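Local coordinates for protein-glutamine gamma-glutamyltransferase (Pseudomonas aeruginosa PAO1, PDB 6G49) that forms isopeptide cross-links between protein glutamine and lysine side chains in vitro, through its periplasmic domain, and is critical for the viability of the bacterium, at residues Leu107-Ile112 against Leu121-Val126; Ala127-Thr132 against Phe140-Arg145. All blocks are in the same frame, centred on the assembly; numbering follows the deposited sequence.

Contact 1 (Leu107-Ile112 against Leu121-Val126); sequences LRYDVI and LFALDV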
# COMPACT_ATOMS: atom_id res chain seq x y z
N LEU A 107 -10.15 8.36 -14.31
CA LEU A 107 -11.11 7.26 -14.09
C LEU A 107 -12.17 7.80 -13.13
O LEU A 107 -11.87 8.37 -12.10
CB LEU A 107 -10.44 6.03 -13.46
CG LEU A 107 -9.31 5.37 -14.22
CD1 LEU A 107 -8.77 4.16 -13.47
CD2 LEU A 107 -9.76 4.95 -15.60
N ARG A 108 -13.43 7.63 -13.50
CA ARG A 108 -14.56 8.16 -12.75
C ARG A 108 -15.43 7.00 -12.27
O ARG A 108 -15.75 6.04 -13.00
CB ARG A 108 -15.41 9.11 -13.60
CG ARG A 108 -14.68 10.38 -14.01
CD ARG A 108 -15.65 11.37 -14.66
NE ARG A 108 -15.09 12.71 -14.84
CZ ARG A 108 -14.82 13.28 -16.01
NH1 ARG A 108 -15.14 12.67 -17.14
NH2 ARG A 108 -14.23 14.46 -16.05
N TYR A 109 -15.76 7.03 -10.97
CA TYR A 109 -16.48 5.96 -10.39
C TYR A 109 -17.19 6.42 -9.12
O TYR A 109 -16.80 7.39 -8.52
CB TYR A 109 -15.60 4.72 -10.15
CG TYR A 109 -14.31 5.01 -9.37
CD1 TYR A 109 -13.20 5.49 -10.01
CD2 TYR A 109 -14.23 4.84 -7.98
CE1 TYR A 109 -12.03 5.80 -9.32
CE2 TYR A 109 -13.05 5.08 -7.29
CZ TYR A 109 -11.95 5.59 -7.96
OH TYR A 109 -10.78 5.85 -7.28
N ASP A 110 -18.21 5.66 -8.71
CA ASP A 110 -18.89 5.92 -7.49
C ASP A 110 -18.62 4.76 -6.51
O ASP A 110 -18.48 3.61 -6.91
CB ASP A 110 -20.38 6.00 -7.74
CG ASP A 110 -20.77 7.15 -8.65
OD1 ASP A 110 -19.99 8.15 -8.69
OD2 ASP A 110 -21.87 7.02 -9.22
N VAL A 111 -18.59 5.11 -5.22
CA VAL A 111 -18.31 4.14 -4.15
C VAL A 111 -19.44 4.21 -3.13
O VAL A 111 -19.89 5.30 -2.81
CB VAL A 111 -16.99 4.44 -3.45
CG1 VAL A 111 -16.71 3.39 -2.35
CG2 VAL A 111 -15.88 4.50 -4.49
N ILE A 112 -19.87 3.07 -2.64
CA ILE A 112 -20.64 2.98 -1.36
C ILE A 112 -19.79 2.16 -0.38
O ILE A 112 -19.52 1.00 -0.64
CB ILE A 112 -22.07 2.44 -1.53
CG1 ILE A 112 -22.81 2.49 -0.19
CG2 ILE A 112 -22.14 1.03 -2.14
CD1 ILE A 112 -24.29 2.16 -0.29
N LEU A 121 -11.23 7.43 3.16
CA LEU A 121 -12.03 6.95 2.04
C LEU A 121 -11.10 6.17 1.11
O LEU A 121 -9.94 6.54 0.85
CB LEU A 121 -12.66 8.13 1.31
CG LEU A 121 -13.62 9.01 2.11
CD1 LEU A 121 -14.45 9.87 1.17
CD2 LEU A 121 -14.48 8.25 3.06
N PHE A 122 -11.63 5.08 0.58
CA PHE A 122 -10.86 4.23 -0.31
C PHE A 122 -10.95 4.75 -1.74
O PHE A 122 -12.05 5.08 -2.22
CB PHE A 122 -11.40 2.80 -0.24
CG PHE A 122 -11.62 2.29 1.15
CD1 PHE A 122 -10.59 2.32 2.08
CD2 PHE A 122 -12.87 1.88 1.58
CE1 PHE A 122 -10.81 1.95 3.38
CE2 PHE A 122 -13.04 1.39 2.86
CZ PHE A 122 -12.00 1.42 3.76
N ALA A 123 -9.84 4.77 -2.47
CA ALA A 123 -9.86 5.24 -3.85
C ALA A 123 -8.56 4.87 -4.53
O ALA A 123 -7.50 4.83 -3.89
CB ALA A 123 -10.03 6.75 -3.89
N LEU A 124 -8.62 4.72 -5.86
CA LEU A 124 -7.40 4.58 -6.66
C LEU A 124 -6.62 5.90 -6.62
O LEU A 124 -7.16 7.01 -6.68
CB LEU A 124 -7.75 4.28 -8.12
CG LEU A 124 -8.68 3.11 -8.39
CD1 LEU A 124 -9.01 3.09 -9.87
CD2 LEU A 124 -8.09 1.76 -7.96
N ASP A 125 -5.29 5.78 -6.48
CA ASP A 125 -4.41 6.94 -6.49
C ASP A 125 -4.43 7.55 -7.91
O ASP A 125 -4.67 6.85 -8.87
CB ASP A 125 -2.99 6.49 -6.09
CG ASP A 125 -2.07 7.55 -5.52
OD1 ASP A 125 -2.55 8.43 -4.81
OD2 ASP A 125 -0.84 7.45 -5.77
N VAL A 126 -4.26 8.90 -8.05
CA VAL A 126 -4.43 9.93 -7.06
C VAL A 126 -5.89 10.38 -7.17
O VAL A 126 -6.37 10.69 -8.28
CB VAL A 126 -3.50 11.12 -7.33
CG1 VAL A 126 -3.86 12.31 -6.47
CG2 VAL A 126 -2.05 10.73 -7.09
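Tyr109 OH, a polar atom buried where two sheets pack together, is gripped by two groups: it accepts the backbone N-H of Leu124, N to OH 2.8 Å, and is also hydrogen-bonded to the hydroxyl of Ser158 on the adjacent strand 152-158. The bond from Leu124 is bent, 142° at the hydrogen, and the amide meets the ring obliquely. Tyr109 reaches it because CG sits between the backbone N and the carbonyl carbon, chi1 52°, with the ring projecting from strand 107-113 onto the facing chain. Apolar groups close round the hydroxyl: Ala123 CB lies 3.6 Å from Tyr109 OH, and Leu124 CB is 3.5 Å from the same oxygen. Further out, Leu124 CD1 rests 4.1 Å from Tyr109 CE1 and meets Leu107 CD1 at 3.8 Å, the two leucine side chains crossing at about a right angle. The touching parts run nearly antiparallel, 166° apart, yet strand 107-113 and strand 120-124 belong to different sheets, so they meet through side chains. A phenol thus spans a largely apolar interface and gives a buried main-chain N-H an acceptor that apolar packing could not supply, while Ser158 OG also bonds Leu124 O.

Contact 2 (Ala127-Thr132 against Phe140-Arg145); sequences AQTDQT and FHLQRR. With PO4 (phosphate ion), chain F.
Strand 127-129, at the edge of the six-stranded antiparallel sheet, packs here on strand 142-144 of the larger, ten-stranded sheet, and Leu142 is the side chain that joins them. Its CD1 lies 3.8 Å from Ala127 CB and 3.7 Å from Thr129 CG2, the threonine and leucine meeting tip to tip. In Thr129 chi1 is 79°, which turns the methyl toward Leu142 and gives OG1 to the backbone: Gln131 N donates to Thr129 OG1 at 3.0 Å. This is an ST turn, formed where the chain leaves strand 127-129. A water provides a polar link at the start of the contact, accepting from Ala127 N and probably donating to Phe140 O. Beyond the interface, His141 NE2 donates to Gln143 OE1 over 2.7 Å, in the planes of both ring and carbonyl, on a lone pair of the oxygen; Asp139 takes the other ring nitrogen, ND1. Arg144, extended from CG to NE, presents its guanidinium edge to a phosphate that probably came from the crystallisation liquor. The bond from Arg144 NH2 to phosphate O4 is 2.9 Å long and nearly straight at 168°, whereas the hydrogen bond from NH1 to O2 is weak, NH1 being also bonded to Gln146 O; Glu149 N also binds this ion.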
# COMPACT_ATOMS: atom_id res chain seq x y z
N ALA A 127 -6.56 10.44 -6.03
CA ALA A 127 -8.00 10.62 -6.00
C ALA A 127 -8.40 12.05 -5.64
O ALA A 127 -7.79 12.75 -4.84
CB ALA A 127 -8.66 9.69 -5.01
N GLN A 128 -9.56 12.43 -6.22
CA GLN A 128 -10.38 13.58 -5.83
C GLN A 128 -11.83 13.11 -5.63
O GLN A 128 -12.25 12.18 -6.33
CB GLN A 128 -10.35 14.65 -6.93
CG GLN A 128 -8.96 15.07 -7.33
CD GLN A 128 -8.34 16.03 -6.36
OE1 GLN A 128 -8.33 17.23 -6.65
NE2 GLN A 128 -7.78 15.53 -5.24
N THR A 129 -12.56 13.69 -4.67
CA THR A 129 -13.93 13.25 -4.42
C THR A 129 -14.82 14.49 -4.38
O THR A 129 -14.33 15.62 -4.32
CB THR A 129 -14.13 12.47 -3.11
OG1 THR A 129 -14.20 13.37 -2.01
CG2 THR A 129 -13.03 11.44 -2.90
N ASP A 130 -16.11 14.23 -4.35
CA ASP A 130 -17.11 15.28 -4.16
C ASP A 130 -17.46 15.52 -2.68
O ASP A 130 -18.47 16.18 -2.37
CB ASP A 130 -18.38 14.91 -4.94
CG ASP A 130 -19.14 13.71 -4.38
OD1 ASP A 130 -18.56 12.82 -3.67
OD2 ASP A 130 -20.35 13.61 -4.65
N GLN A 131 -16.72 14.93 -1.75
CA GLN A 131 -16.99 15.03 -0.34
C GLN A 131 -16.27 16.26 0.20
O GLN A 131 -15.03 16.29 0.20
CB GLN A 131 -16.58 13.76 0.39
CG GLN A 131 -17.30 12.51 -0.08
CD GLN A 131 -18.80 12.61 0.05
OE1 GLN A 131 -19.52 12.72 -0.97
NE2 GLN A 131 -19.27 12.56 1.28
N THR A 132 -17.03 17.26 0.72
CA THR A 132 -16.42 18.55 1.13
C THR A 132 -15.77 18.42 2.52
O THR A 132 -14.96 19.27 2.91
CB THR A 132 -17.44 19.70 1.02
OG1 THR A 132 -18.44 19.45 1.99
CG2 THR A 132 -18.09 19.78 -0.33
N PHE A 140 -1.08 11.45 -0.07
CA PHE A 140 -1.97 11.06 -1.17
C PHE A 140 -3.04 10.09 -0.68
O PHE A 140 -3.52 9.31 -1.47
CB PHE A 140 -1.19 10.47 -2.33
CG PHE A 140 -0.17 11.44 -2.89
CD1 PHE A 140 -0.57 12.44 -3.75
CD2 PHE A 140 1.15 11.44 -2.46
CE1 PHE A 140 0.32 13.41 -4.19
CE2 PHE A 140 2.03 12.41 -2.90
CZ PHE A 140 1.62 13.38 -3.77
N HIS A 141 -3.45 10.16 0.57
CA HIS A 141 -4.63 9.43 1.02
C HIS A 141 -5.71 10.45 1.39
O HIS A 141 -5.42 11.59 1.70
CB HIS A 141 -4.29 8.51 2.21
CG HIS A 141 -4.53 9.08 3.55
ND1 HIS A 141 -3.63 9.93 4.14
CD2 HIS A 141 -5.52 8.91 4.45
CE1 HIS A 141 -4.09 10.29 5.34
NE2 HIS A 141 -5.26 9.69 5.56
N LEU A 142 -6.95 9.98 1.34
CA LEU A 142 -8.13 10.79 1.61
C LEU A 142 -8.52 10.68 3.09
O LEU A 142 -8.85 9.61 3.56
CB LEU A 142 -9.26 10.24 0.71
CG LEU A 142 -9.09 10.37 -0.79
CD1 LEU A 142 -10.16 9.56 -1.48
CD2 LEU A 142 -9.15 11.82 -1.21
N GLN A 143 -8.47 11.80 3.81
CA GLN A 143 -8.77 11.86 5.21
C GLN A 143 -10.09 12.64 5.35
O GLN A 143 -10.16 13.81 4.95
CB GLN A 143 -7.65 12.55 6.01
CG GLN A 143 -7.87 12.53 7.54
CD GLN A 143 -7.26 11.33 8.28
OE1 GLN A 143 -6.65 10.39 7.71
NE2 GLN A 143 -7.40 11.33 9.60
N ARG A 144 -11.06 12.00 5.97
CA ARG A 144 -12.36 12.58 6.31
C ARG A 144 -12.27 13.22 7.70
O ARG A 144 -11.49 12.81 8.53
CB ARG A 144 -13.41 11.48 6.30
CG ARG A 144 -14.84 11.97 6.26
CD ARG A 144 -15.75 10.77 6.02
NE ARG A 144 -17.17 11.12 5.99
CZ ARG A 144 -18.03 10.87 6.96
NH1 ARG A 144 -17.64 10.33 8.10
NH2 ARG A 144 -19.32 11.11 6.78
N ARG A 145 -13.10 14.25 7.94
CA ARG A 145 -13.00 14.96 9.21
C ARG A 145 -13.49 14.06 10.37
O ARG A 145 -13.05 14.26 11.49
CB ARG A 145 -13.69 16.33 9.14
CG ARG A 145 -12.74 17.51 9.30
CD ARG A 145 -11.59 17.61 8.30
NE ARG A 145 -10.37 16.84 8.63
CZ ARG A 145 -9.19 16.96 8.01
NH1 ARG A 145 -8.19 16.16 8.33
NH2 ARG A 145 -9.02 17.87 7.07
P PO4 F . -20.75 9.82 10.04
O1 PO4 F . -19.79 10.50 11.01
O2 PO4 F . -20.20 8.55 9.41
O3 PO4 F . -21.99 9.30 10.75
O4 PO4 F . -21.12 10.94 9.06
O HOH W 1 -5.28 9.10 -3.73

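Overall arrangement
The two contacts follow one another along the chain and join the same two sheets, their centres about 10 Å apart. The chain changes sheets between them: strand 120-124 belongs to the larger sheet and strand 127-129 to the smaller, with a cis peptide bond before Val126 in the short link. Leu142 ties the pair together, as Ala123 CB packs 3.7 Å from Leu142 CD1 and Leu121 N makes a probable hydrogen bond to Leu142 O. Ser158, met in contact 1, also touches Ala127 in contact 2. The side chain of Phe122 in contact 1 is about 11 Å from that of His287, probably a catalytic residue as in related transglutaminases, while contact 2 lies away from the catalytic residues.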